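Local coordinates for protein PP1b (Porcine reproductive and respiratory syndrome virus, PDB 6JDR) that probably hydrolyses ATP to unwind RNA and DNA duplexes with 5' to 3' polarity, as the zinc-binding helicase piece of the viral replicase polyprotein, at residues F146-P151 / Q270-T275; V299-V304 / P384-P389; P310-Q315 / R324-I329; R356-I361 / S379-P384. The protein carries 1 engineered substitution. One frame throughout, in Å; residues are numbered along the deposited sequence.

Contact 1 belongs to the seven-stranded parallel sheet that probably carries the ATP-binding P-loop, whereas contacts 2, 3 and 4 cluster around the five-stranded parallel sheet further along the chain. The centre of contact 1 is about 24 Å from the centres of contacts 2 and 4 and about 38 Å from that of contact 3. Contacts 2 and 4 share P384 and touch directly, V304 CG1 lying 4.0 Å from L383 CG. Contact 3 stands apart at the surface, with nearest atoms about 8 Å from either of them. A bound zinc ion lies about 10 Å from the F146 side chain of contact 1; contacts 2 to 4 are remote from the metal sites.

Contact 1. Residues F146-P151 / Q270-T275; sequences FIIGPP and QTQLKT
Q272 sends CG out opposite its own backbone N (chi1 -179°) and folds at the next bond (chi2 62°), which lays its carboxamide beside I148 with the nitrogen aimed past the end of strand 146-148. There Q272 NE2 donates to G149 O at 3.0 Å; that oxygen lies in the amide plane, but the donor stands well above the G149 carbonyl plane and misses the lone pairs. The same Q272 NE2 also donates to L273 O, 3.2 Å away and on a lone pair in the carbonyl plane. Two carbonyls thus fix the rotation of the amide, and its other end, Q272 OE1, rests 3.5 Å from I148 CG2. Between the backbones runs a parallel pairing: T271 N reaches F146 O (3.0 Å), I148 N reaches T271 O (2.8 Å) and L273 N reaches I148 O (2.9 Å). I147, on the other face of the sheet from I148, puts CG2 3.7 Å from L273 CD1, and W158 of helix 155-162 packs on both residues. Past the strand, P150 CG meets T275 CG2 at 3.7 Å, the two side chains crossing nearly at a right angle. These neighbouring strands sit in the parallel sheet of a superfamily 1 helicase core, and G149 opens what looks like its Walker A P-loop, as expected where the first strand of a P-loop NTPase runs into the loop that would hold the phosphates of ATP.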
loop_
_atom_site.group_PDB
_atom_site.type_symbol
_atom_site.label_atom_id
_atom_site.label_comp_id
_atom_site.label_asym_id
_atom_site.label_seq_id
_atom_site.Cartn_x
_atom_site.Cartn_y
_atom_site.Cartn_z
ATOM N N PHE A 146 4.782 3.679 1.514
ATOM C CA PHE A 146 5.516 2.458 1.215
ATOM C C PHE A 146 5.550 1.553 2.449
ATOM O O PHE A 146 6.248 1.848 3.418
ATOM C CB PHE A 146 6.939 2.784 0.758
ATOM C CG PHE A 146 7.668 1.608 0.172
ATOM C CD1 PHE A 146 7.628 1.360 -1.191
ATOM C CD2 PHE A 146 8.392 0.744 0.982
ATOM C CE1 PHE A 146 8.294 0.275 -1.736
ATOM C CE2 PHE A 146 9.059 -0.345 0.443
ATOM C CZ PHE A 146 9.011 -0.577 -0.918
ATOM N N ILE A 147 4.806 0.448 2.396
ATOM C CA ILE A 147 4.731 -0.508 3.505
ATOM C C ILE A 147 5.876 -1.518 3.405
ATOM O O ILE A 147 5.863 -2.402 2.547
ATOM C CB ILE A 147 3.368 -1.245 3.540
ATOM C CG1 ILE A 147 2.264 -0.333 4.094
ATOM C CG2 ILE A 147 3.427 -2.484 4.430
ATOM C CD1 ILE A 147 2.027 0.938 3.314
ATOM N N ILE A 148 6.859 -1.380 4.289
ATOM C CA ILE A 148 7.982 -2.307 4.353
ATOM C C ILE A 148 7.588 -3.465 5.260
ATOM O O ILE A 148 7.150 -3.250 6.389
ATOM C CB ILE A 148 9.248 -1.645 4.934
ATOM C CG1 ILE A 148 9.584 -0.351 4.186
ATOM C CG2 ILE A 148 10.428 -2.613 4.863
ATOM C CD1 ILE A 148 10.688 0.463 4.828
ATOM N N GLY A 149 7.754 -4.690 4.772
ATOM C CA GLY A 149 7.373 -5.871 5.537
ATOM C C GLY A 149 8.411 -6.241 6.580
ATOM O O GLY A 149 9.504 -5.669 6.601
ATOM N N PRO A 150 8.076 -7.205 7.457
ATOM C CA PRO A 150 9.004 -7.710 8.463
ATOM C C PRO A 150 9.896 -8.812 7.889
ATOM O O PRO A 150 9.689 -9.222 6.746
ATOM C CB PRO A 150 8.068 -8.277 9.528
ATOM C CG PRO A 150 6.889 -8.760 8.753
ATOM C CD PRO A 150 6.770 -7.887 7.530
ATOM N N PRO A 151 10.886 -9.287 8.671
ATOM C CA PRO A 151 11.751 -10.391 8.233
ATOM C C PRO A 151 10.985 -11.654 7.824
ATOM O O PRO A 151 11.262 -12.223 6.767
ATOM C CB PRO A 151 12.618 -10.664 9.464
ATOM C CG PRO A 151 12.690 -9.348 10.159
ATOM C CD PRO A 151 11.350 -8.700 9.942
ATOM N N GLN A 270 7.298 6.183 4.592
ATOM C CA GLN A 270 7.511 4.759 4.855
ATOM C C GLN A 270 6.869 4.278 6.155
ATOM O O GLN A 270 6.784 5.017 7.135
ATOM C CB GLN A 270 9.009 4.454 4.861
ATOM C CG GLN A 270 9.623 4.500 3.471
ATOM C CD GLN A 270 11.137 4.492 3.483
ATOM O OE1 GLN A 270 11.767 4.049 4.446
ATOM N NE2 GLN A 270 11.733 4.984 2.401
ATOM N N THR A 271 6.421 3.025 6.138
ATOM C CA THR A 271 5.827 2.367 7.294
ATOM C C THR A 271 6.456 0.980 7.460
ATOM O O THR A 271 6.254 0.096 6.627
ATOM C CB THR A 271 4.303 2.219 7.123
ATOM O OG1 THR A 271 3.711 3.511 6.939
ATOM C CG2 THR A 271 3.674 1.543 8.340
ATOM N N GLN A 272 7.226 0.805 8.531
ATOM C CA GLN A 272 7.849 -0.479 8.840
ATOM C C GLN A 272 6.874 -1.349 9.625
ATOM O O GLN A 272 6.396 -0.946 10.682
ATOM C CB GLN A 272 9.128 -0.261 9.656
ATOM C CG GLN A 272 9.880 -1.533 10.028
ATOM C CD GLN A 272 10.372 -2.304 8.816
ATOM O OE1 GLN A 272 11.342 -1.908 8.173
ATOM N NE2 GLN A 272 9.706 -3.413 8.499
ATOM N N LEU A 273 6.581 -2.538 9.104
ATOM C CA LEU A 273 5.734 -3.506 9.814
ATOM C C LEU A 273 6.529 -4.248 10.896
ATOM O O LEU A 273 7.726 -4.505 10.737
ATOM C CB LEU A 273 5.111 -4.513 8.834
ATOM C CG LEU A 273 3.682 -4.262 8.337
ATOM C CD1 LEU A 273 3.386 -2.793 8.089
ATOM C CD2 LEU A 273 3.419 -5.079 7.080
ATOM N N LYS A 274 5.851 -4.578 11.994
ATOM C CA LYS A 274 6.451 -5.354 13.084
ATOM C C LYS A 274 5.505 -6.470 13.515
ATOM O O LYS A 274 4.320 -6.230 13.764
ATOM C CB LYS A 274 6.776 -4.452 14.274
ATOM C CG LYS A 274 7.643 -5.112 15.334
ATOM C CD LYS A 274 8.022 -4.128 16.428
ATOM C CE LYS A 274 8.674 -4.822 17.616
ATOM N NZ LYS A 274 10.023 -5.363 17.292
ATOM N N THR A 275 6.035 -7.688 13.592
ATOM C CA THR A 275 5.248 -8.851 13.999
ATOM C C THR A 275 5.153 -8.935 15.518
ATOM O O THR A 275 6.155 -8.785 16.218
ATOM C CB THR A 275 5.857 -10.166 13.472
ATOM O OG1 THR A 275 7.247 -10.223 13.812
ATOM C CG2 THR A 275 5.696 -10.262 11.963
#

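Contact 2. Residues V299-V304 / P384-P389; sequences VNTTRV and PAKGTP
P384 meets V304 through its carbonyl, with P384 O 3.7 Å from V304 CG1, the methyl that lies opposite the valine's own backbone N. A385 follows, its CA passing 3.4 Å from V304 O in a CA-H...O contact. At K386 the two chains join as a single antiparallel, hydrogen-bonded pair: K386 N donates to V304 O at 3.0 Å, and V304 N returns a nearly straight bond to K386 O at 2.8 Å. The same K386 O is also brushed by the aliphatic part of R303. G387 carries the chain across the R303 stem to T388, where the polar grip lies. R303 extends from its backbone and then bends at chi3 (-73°), turning the NE side of the guanidinium to T388. R303 NE donates to T388 OG1 at 3.0 Å, while R303 NH2 is split between T388 O at 2.8 Å and the same hydroxyl oxygen. On its apolar branch, T388 CG2 packs 3.8 Å from T301 CB, the two side chains lying alongside with opposite headings. R303 NH2 also bonds V390 O, just beyond this segment. Strand 303-307 is an outermost strand of its parallel sheet, with 367-371 as its neighbour. The arginine here serves neutral hydroxyl and carbonyl oxygens, so two backbone bonds and its charge-assisted hydrogen bonds, with no salt bridge between the segments, fasten the loop to this strand.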
loop_
_atom_site.group_PDB
_atom_site.type_symbol
_atom_site.label_atom_id
_atom_site.label_comp_id
_atom_site.label_asym_id
_atom_site.label_seq_id
_atom_site.Cartn_x
_atom_site.Cartn_y
_atom_site.Cartn_z
ATOM N N VAL A 299 -0.863 -13.757 16.028
ATOM C CA VAL A 299 -1.604 -14.697 16.871
ATOM C C VAL A 299 -3.064 -14.249 16.934
ATOM O O VAL A 299 -3.437 -13.259 16.306
ATOM C CB VAL A 299 -0.990 -14.812 18.288
ATOM C CG1 VAL A 299 0.418 -15.384 18.206
ATOM C CG2 VAL A 299 -0.979 -13.468 19.007
ATOM N N ASN A 300 -3.887 -14.981 17.682
ATOM C CA ASN A 300 -5.326 -14.714 17.729
ATOM C C ASN A 300 -5.703 -13.546 18.636
ATOM O O ASN A 300 -4.884 -13.050 19.417
ATOM C CB ASN A 300 -6.087 -15.968 18.178
ATOM C CG ASN A 300 -5.900 -17.138 17.229
ATOM O OD1 ASN A 300 -5.987 -16.985 16.011
ATOM N ND2 ASN A 300 -5.642 -18.317 17.786
ATOM N N THR A 301 -6.961 -13.129 18.519
ATOM C CA THR A 301 -7.514 -12.030 19.299
ATOM C C THR A 301 -7.423 -12.283 20.804
ATOM O O THR A 301 -7.756 -13.368 21.284
ATOM C CB THR A 301 -8.994 -11.799 18.934
ATOM O OG1 THR A 301 -9.116 -11.627 17.517
ATOM C CG2 THR A 301 -9.554 -10.565 19.643
ATOM N N THR A 302 -6.966 -11.270 21.533
ATOM C CA THR A 302 -6.961 -11.289 22.990
ATOM C C THR A 302 -8.318 -10.780 23.454
ATOM O O THR A 302 -8.776 -9.733 22.996
ATOM C CB THR A 302 -5.848 -10.390 23.555
ATOM O OG1 THR A 302 -4.587 -10.781 22.999
ATOM C CG2 THR A 302 -5.779 -10.488 25.077
ATOM N N ARG A 303 -8.964 -11.525 24.346
ATOM C CA ARG A 303 -10.304 -11.175 24.817
ATOM C C ARG A 303 -10.258 -9.974 25.759
ATOM O O ARG A 303 -9.357 -9.859 26.587
ATOM C CB ARG A 303 -10.954 -12.370 25.523
ATOM C CG ARG A 303 -12.422 -12.173 25.870
ATOM C CD ARG A 303 -12.983 -13.374 26.616
ATOM N NE ARG A 303 -13.166 -14.533 25.742
ATOM C CZ ARG A 303 -13.537 -15.745 26.155
ATOM N NH1 ARG A 303 -13.766 -15.987 27.442
ATOM N NH2 ARG A 303 -13.675 -16.729 25.272
ATOM N N VAL A 304 -11.236 -9.085 25.617
ATOM C CA VAL A 304 -11.367 -7.923 26.487
ATOM C C VAL A 304 -12.804 -7.844 26.990
ATOM O O VAL A 304 -13.743 -7.743 26.196
ATOM C CB VAL A 304 -10.990 -6.618 25.756
ATOM C CG1 VAL A 304 -11.215 -5.411 26.660
ATOM C CG2 VAL A 304 -9.545 -6.678 25.279
ATOM N N PRO A 384 -11.807 -1.416 22.855
ATOM C CA PRO A 384 -13.183 -1.912 22.837
ATOM C C PRO A 384 -13.301 -3.332 23.380
ATOM O O PRO A 384 -12.331 -4.092 23.356
ATOM C CB PRO A 384 -13.567 -1.875 21.345
ATOM C CG PRO A 384 -12.458 -1.170 20.638
ATOM C CD PRO A 384 -11.242 -1.312 21.497
ATOM N N ALA A 385 -14.487 -3.674 23.872
ATOM C CA ALA A 385 -14.766 -5.025 24.337
ATOM C C ALA A 385 -14.751 -5.980 23.149
ATOM O O ALA A 385 -15.432 -5.745 22.149
ATOM C CB ALA A 385 -16.112 -5.079 25.042
ATOM N N LYS A 386 -13.966 -7.047 23.270
ATOM C CA LYS A 386 -13.807 -8.046 22.218
ATOM C C LYS A 386 -13.970 -9.438 22.814
ATOM O O LYS A 386 -13.219 -9.826 23.710
ATOM C CB LYS A 386 -12.426 -7.919 21.557
ATOM C CG LYS A 386 -12.443 -7.433 20.113
ATOM C CD LYS A 386 -13.063 -6.052 19.955
ATOM C CE LYS A 386 -12.818 -5.499 18.558
ATOM N NZ LYS A 386 -13.658 -4.306 18.261
ATOM N N GLY A 387 -14.960 -10.177 22.318
ATOM C CA GLY A 387 -15.165 -11.568 22.710
ATOM C C GLY A 387 -14.447 -12.504 21.758
ATOM O O GLY A 387 -14.001 -12.088 20.688
ATOM N N THR A 388 -14.328 -13.765 22.157
ATOM C CA THR A 388 -13.757 -14.805 21.303
ATOM C C THR A 388 -14.471 -16.133 21.564
ATOM O O THR A 388 -14.701 -16.490 22.720
ATOM C CB THR A 388 -12.251 -14.993 21.569
ATOM O OG1 THR A 388 -12.025 -15.127 22.977
ATOM C CG2 THR A 388 -11.451 -13.812 21.040
ATOM N N PRO A 389 -14.828 -16.869 20.493
ATOM C CA PRO A 389 -15.449 -18.183 20.671
ATOM C C PRO A 389 -14.416 -19.230 21.098
ATOM O O PRO A 389 -13.923 -20.004 20.272
ATOM C CB PRO A 389 -16.035 -18.483 19.288
ATOM C CG PRO A 389 -15.142 -17.755 18.344
ATOM C CD PRO A 389 -14.663 -16.526 19.067
#

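Contact 3. Residues P310-Q315 / R324-I329; sequences PVRYGQ and REDSAI
R312 faces E325 and D326 from CB onward: CB already points toward 324-329, and a bend at chi2 (-76°) carries the rest of the chain to the two acids. NE comes only within 4.1 Å of E325 OE1. CZ lies 3.9 Å from D326 CB, and the two terminal nitrogens then divide the carboxylates. R312 NH1 forms a salt bridge with D326 OD2 at 3.2 Å, approached obliquely. R312 NH2 takes E325 OE1 at 3.1 Å, near the guanidinium plane and on the anti lone pair. The carboxylates are turned steeply against the guanidinium, 75° for E325 and 81° for D326, so neither makes a coplanar two-pronged pair. Both acids belong to a type II' turn closed by A328 N to E325 O. Further along, Q315 NE2 gives S327 O a nearly straight bond of 3.0 Å, and the amide nitrogen also rests on I329 CG1 at 3.6 Å. D326 OD2 lies close to the like-charged D397, and R312 probably offsets part of that repulsion. One arginine thus spans two acids on an exposed turn, a surface network of one-point ion pairs, one of them also a hydrogen bond, which solvent probably weakens.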
loop_
_atom_site.group_PDB
_atom_site.type_symbol
_atom_site.label_atom_id
_atom_site.label_comp_id
_atom_site.label_asym_id
_atom_site.label_seq_id
_atom_site.Cartn_x
_atom_site.Cartn_y
_atom_site.Cartn_z
ATOM N N PRO A 310 -15.904 -6.680 40.820
ATOM C CA PRO A 310 -14.541 -7.230 40.888
ATOM C C PRO A 310 -14.460 -8.726 40.577
ATOM O O PRO A 310 -15.433 -9.452 40.777
ATOM C CB PRO A 310 -14.129 -6.974 42.342
ATOM C CG PRO A 310 -14.967 -5.826 42.782
ATOM C CD PRO A 310 -16.273 -5.973 42.061
ATOM N N VAL A 311 -13.301 -9.171 40.099
ATOM C CA VAL A 311 -13.117 -10.562 39.690
ATOM C C VAL A 311 -11.658 -10.998 39.856
ATOM O O VAL A 311 -10.755 -10.159 39.886
ATOM C CB VAL A 311 -13.595 -10.762 38.234
ATOM C CG1 VAL A 311 -12.664 -10.068 37.245
ATOM C CG2 VAL A 311 -13.735 -12.240 37.905
ATOM N N ARG A 312 -11.440 -12.308 39.976
ATOM C CA ARG A 312 -10.116 -12.868 40.241
ATOM C C ARG A 312 -9.682 -13.860 39.156
ATOM O O ARG A 312 -9.291 -14.989 39.460
ATOM C CB ARG A 312 -10.114 -13.572 41.603
ATOM C CG ARG A 312 -10.498 -12.689 42.781
ATOM C CD ARG A 312 -9.372 -11.745 43.179
ATOM N NE ARG A 312 -9.603 -11.156 44.499
ATOM C CZ ARG A 312 -9.401 -11.778 45.662
ATOM N NH1 ARG A 312 -8.956 -13.034 45.702
ATOM N NH2 ARG A 312 -9.650 -11.138 46.800
ATOM N N TYR A 313 -9.742 -13.439 37.895
ATOM C CA TYR A 313 -9.321 -14.294 36.783
ATOM C C TYR A 313 -7.866 -14.035 36.405
ATOM O O TYR A 313 -7.486 -12.902 36.111
ATOM C CB TYR A 313 -10.219 -14.080 35.563
ATOM C CG TYR A 313 -11.666 -14.504 35.744
ATOM C CD1 TYR A 313 -12.005 -15.636 36.488
ATOM C CD2 TYR A 313 -12.696 -13.793 35.136
ATOM C CE1 TYR A 313 -13.326 -16.026 36.639
ATOM C CE2 TYR A 313 -14.019 -14.180 35.280
ATOM C CZ TYR A 313 -14.328 -15.296 36.034
ATOM O OH TYR A 313 -15.639 -15.684 36.182
ATOM N N GLY A 314 -7.059 -15.095 36.408
ATOM C CA GLY A 314 -5.638 -14.992 36.083
ATOM C C GLY A 314 -4.890 -14.169 37.112
ATOM O O GLY A 314 -5.276 -14.134 38.277
ATOM N N GLN A 315 -3.823 -13.503 36.681
ATOM C CA GLN A 315 -3.082 -12.601 37.555
ATOM C C GLN A 315 -3.823 -11.275 37.671
ATOM O O GLN A 315 -4.153 -10.658 36.659
ATOM C CB GLN A 315 -1.671 -12.360 37.010
ATOM C CG GLN A 315 -0.823 -11.409 37.846
ATOM C CD GLN A 315 -0.649 -11.884 39.276
ATOM O OE1 GLN A 315 -0.043 -12.926 39.521
ATOM N NE2 GLN A 315 -1.183 -11.125 40.231
ATOM N N ARG A 324 -4.274 -4.059 46.598
ATOM C CA ARG A 324 -3.876 -5.450 46.389
ATOM C C ARG A 324 -4.591 -6.383 47.358
ATOM O O ARG A 324 -4.650 -6.112 48.554
ATOM C CB ARG A 324 -2.377 -5.626 46.602
ATOM C CG ARG A 324 -1.485 -4.949 45.579
ATOM C CD ARG A 324 -0.036 -5.039 46.028
ATOM N NE ARG A 324 0.341 -6.422 46.330
ATOM C CZ ARG A 324 1.250 -6.794 47.231
ATOM N NH1 ARG A 324 1.914 -5.901 47.957
ATOM N NH2 ARG A 324 1.493 -8.085 47.411
ATOM N N GLU A 325 -5.112 -7.488 46.829
ATOM C CA GLU A 325 -5.761 -8.526 47.626
ATOM C C GLU A 325 -5.267 -9.886 47.163
ATOM O O GLU A 325 -4.947 -10.060 45.990
ATOM C CB GLU A 325 -7.280 -8.454 47.458
ATOM C CG GLU A 325 -7.879 -7.092 47.775
ATOM C CD GLU A 325 -9.370 -7.021 47.507
ATOM O OE1 GLU A 325 -9.961 -8.038 47.087
ATOM O OE2 GLU A 325 -9.953 -5.936 47.725
ATOM N N ASP A 326 -5.207 -10.845 48.082
ATOM C CA ASP A 326 -4.786 -12.206 47.750
ATOM C C ASP A 326 -3.394 -12.167 47.087
ATOM O O ASP A 326 -2.475 -11.572 47.648
ATOM C CB ASP A 326 -5.861 -12.886 46.881
ATOM C CG ASP A 326 -5.717 -14.402 46.829
ATOM O OD1 ASP A 326 -4.585 -14.912 46.980
ATOM O OD2 ASP A 326 -6.745 -15.085 46.625
ATOM N N SER A 327 -3.240 -12.758 45.902
ATOM C CA SER A 327 -1.946 -12.822 45.224
ATOM C C SER A 327 -1.820 -11.778 44.104
ATOM O O SER A 327 -1.102 -11.992 43.126
ATOM C CB SER A 327 -1.744 -14.230 44.656
ATOM O OG SER A 327 -2.780 -14.557 43.745
ATOM N N ALA A 328 -2.510 -10.648 44.254
ATOM C CA ALA A 328 -2.453 -9.570 43.271
ATOM C C ALA A 328 -1.147 -8.796 43.397
ATOM O O ALA A 328 -0.544 -8.754 44.468
ATOM C CB ALA A 328 -3.634 -8.632 43.450
ATOM N N ILE A 329 -0.728 -8.176 42.296
ATOM C CA ILE A 329 0.493 -7.369 42.262
ATOM C C ILE A 329 0.229 -6.019 41.612
ATOM O O ILE A 329 -0.783 -5.836 40.932
ATOM C CB ILE A 329 1.623 -8.083 41.491
ATOM C CG1 ILE A 329 1.187 -8.401 40.052
ATOM C CG2 ILE A 329 2.033 -9.354 42.222
ATOM C CD1 ILE A 329 2.293 -8.958 39.183
#

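Contact 4. Residues R356-I361 / S379-P384; sequences RALVAI and SVFDLP. Engineered in segment 379-384: V380 (natural residue Met).
F381 and A357 form the tight part: A357 CB sits 3.4 Å from F381 CE1 and 3.6 Å from CD1. The ring's far end continues along the helix, with F381 CE1 3.6 Å from L358 N and F381 CZ 4.0 Å from L358 CB. A second close point lies one helical turn on, where I361 and L383 meet tip to tip, I361 CD1 being 3.4 Å from L383 CD2. L383 gets there by holding CG opposite its backbone N (chi1 -175°), which extends the leucine straight at the helix, while I361 bends at chi2 (-55°) to bring CD1 forward. I283 and I287 of helix 281-287 pack on these same side chains, completing an apolar layer. The looser edge begins at V380, an engineered residue (Met in nature), whose CG1 stays 4.1 Å from A357 CB. D382 lies on the solvent side, its side chain exposed beyond the hydrophobic row. The loop has polar fixings as well: R354 makes a cation-pi contact with F381 and a hydrogen bond to V380 O, and Y306 OH pairs with L383 O. Alternate loop residues F381 and L383 thus clasp helix 354-361, which leads into T362 and R363, probably motif VI, in the second parallel-sheet domain of a superfamily 1 helicase.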
loop_
_atom_site.group_PDB
_atom_site.type_symbol
_atom_site.label_atom_id
_atom_site.label_comp_id
_atom_site.label_asym_id
_atom_site.label_seq_id
_atom_site.Cartn_x
_atom_site.Cartn_y
_atom_site.Cartn_z
ATOM N N ARG A 356 1.456 3.162 32.890
ATOM C CA ARG A 356 0.861 2.064 33.671
ATOM C C ARG A 356 -0.160 1.269 32.862
ATOM O O ARG A 356 -0.193 0.042 32.922
ATOM C CB ARG A 356 0.152 2.595 34.923
ATOM C CG ARG A 356 1.052 3.206 35.984
ATOM C CD ARG A 356 0.259 3.502 37.253
ATOM N NE ARG A 356 0.877 4.549 38.067
ATOM C CZ ARG A 356 1.977 4.394 38.806
ATOM N NH1 ARG A 356 2.619 3.228 38.853
ATOM N NH2 ARG A 356 2.448 5.423 39.506
ATOM N N ALA A 357 -1.010 1.979 32.127
ATOM C CA ALA A 357 -2.037 1.335 31.312
ATOM C C ALA A 357 -1.417 0.523 30.182
ATOM O O ALA A 357 -1.900 -0.556 29.859
ATOM C CB ALA A 357 -3.006 2.368 30.758
ATOM N N LEU A 358 -0.346 1.040 29.589
ATOM C CA LEU A 358 0.361 0.325 28.534
ATOM C C LEU A 358 0.940 -0.987 29.055
ATOM O O LEU A 358 0.884 -2.007 28.371
ATOM C CB LEU A 358 1.478 1.192 27.944
ATOM C CG LEU A 358 2.355 0.543 26.865
ATOM C CD1 LEU A 358 1.513 -0.050 25.741
ATOM C CD2 LEU A 358 3.351 1.553 26.313
ATOM N N VAL A 359 1.492 -0.958 30.264
ATOM C CA VAL A 359 2.057 -2.163 30.861
ATOM C C VAL A 359 0.946 -3.161 31.169
ATOM O O VAL A 359 1.085 -4.343 30.882
ATOM C CB VAL A 359 2.865 -1.857 32.138
ATOM C CG1 VAL A 359 3.319 -3.146 32.811
ATOM C CG2 VAL A 359 4.073 -0.995 31.810
ATOM N N ALA A 360 -0.159 -2.673 31.724
ATOM C CA ALA A 360 -1.276 -3.533 32.137
ATOM C C ALA A 360 -1.955 -4.253 30.972
ATOM O O ALA A 360 -2.315 -5.425 31.085
ATOM C CB ALA A 360 -2.303 -2.720 32.912
ATOM N N ILE A 361 -2.130 -3.545 29.859
ATOM C CA ILE A 361 -2.792 -4.099 28.681
ATOM C C ILE A 361 -1.915 -5.122 27.954
ATOM O O ILE A 361 -2.431 -6.032 27.302
ATOM C CB ILE A 361 -3.201 -2.968 27.711
ATOM C CG1 ILE A 361 -4.246 -2.052 28.367
ATOM C CG2 ILE A 361 -3.732 -3.524 26.395
ATOM C CD1 ILE A 361 -5.479 -2.764 28.877
ATOM N N SER A 379 -10.093 7.342 29.026
ATOM C CA SER A 379 -9.361 8.606 28.916
ATOM C C SER A 379 -7.856 8.433 28.670
ATOM O O SER A 379 -7.130 9.421 28.546
ATOM C CB SER A 379 -9.575 9.449 30.178
ATOM O OG SER A 379 -9.060 8.794 31.324
ATOM N N VAL A 380 -7.393 7.186 28.619
ATOM C CA VAL A 380 -5.996 6.875 28.329
ATOM C C VAL A 380 -5.845 5.942 27.119
ATOM O O VAL A 380 -4.854 6.028 26.388
ATOM C CB VAL A 380 -5.325 6.233 29.560
ATOM C CG1 VAL A 380 -3.820 6.156 29.381
ATOM C CG2 VAL A 380 -5.648 7.032 30.817
ATOM N N PHE A 381 -6.819 5.059 26.908
ATOM C CA PHE A 381 -6.748 4.068 25.843
ATOM C C PHE A 381 -8.074 3.901 25.128
ATOM O O PHE A 381 -9.137 4.098 25.718
ATOM C CB PHE A 381 -6.337 2.712 26.419
ATOM C CG PHE A 381 -4.862 2.466 26.399
ATOM C CD1 PHE A 381 -4.045 2.975 27.395
ATOM C CD2 PHE A 381 -4.288 1.720 25.382
ATOM C CE1 PHE A 381 -2.680 2.748 27.377
ATOM C CE2 PHE A 381 -2.928 1.488 25.359
ATOM C CZ PHE A 381 -2.121 2.000 26.359
ATOM N N ASP A 382 -7.991 3.534 23.852
ATOM C CA ASP A 382 -9.136 3.054 23.092
ATOM C C ASP A 382 -9.017 1.542 23.053
ATOM O O ASP A 382 -8.181 0.992 22.332
ATOM C CB ASP A 382 -9.139 3.635 21.677
ATOM C CG ASP A 382 -9.322 5.143 21.666
ATOM O OD1 ASP A 382 -8.627 5.825 20.880
ATOM O OD2 ASP A 382 -10.158 5.651 22.446
ATOM N N LEU A 383 -9.833 0.875 23.861
ATOM C CA LEU A 383 -9.793 -0.577 23.969
ATOM C C LEU A 383 -11.216 -1.121 24.027
ATOM O O LEU A 383 -11.782 -1.265 25.113
ATOM C CB LEU A 383 -8.999 -0.991 25.211
ATOM C CG LEU A 383 -8.763 -2.489 25.402
ATOM C CD1 LEU A 383 -7.884 -3.060 24.299
ATOM C CD2 LEU A 383 -8.142 -2.742 26.766
ATOM N N PRO A 384 -11.807 -1.416 22.855
ATOM C CA PRO A 384 -13.183 -1.912 22.837
ATOM C C PRO A 384 -13.301 -3.332 23.380
ATOM O O PRO A 384 -12.331 -4.092 23.356
ATOM C CB PRO A 384 -13.567 -1.875 21.345
ATOM C CG PRO A 384 -12.458 -1.170 20.638
ATOM C CD PRO A 384 -11.242 -1.312 21.497
#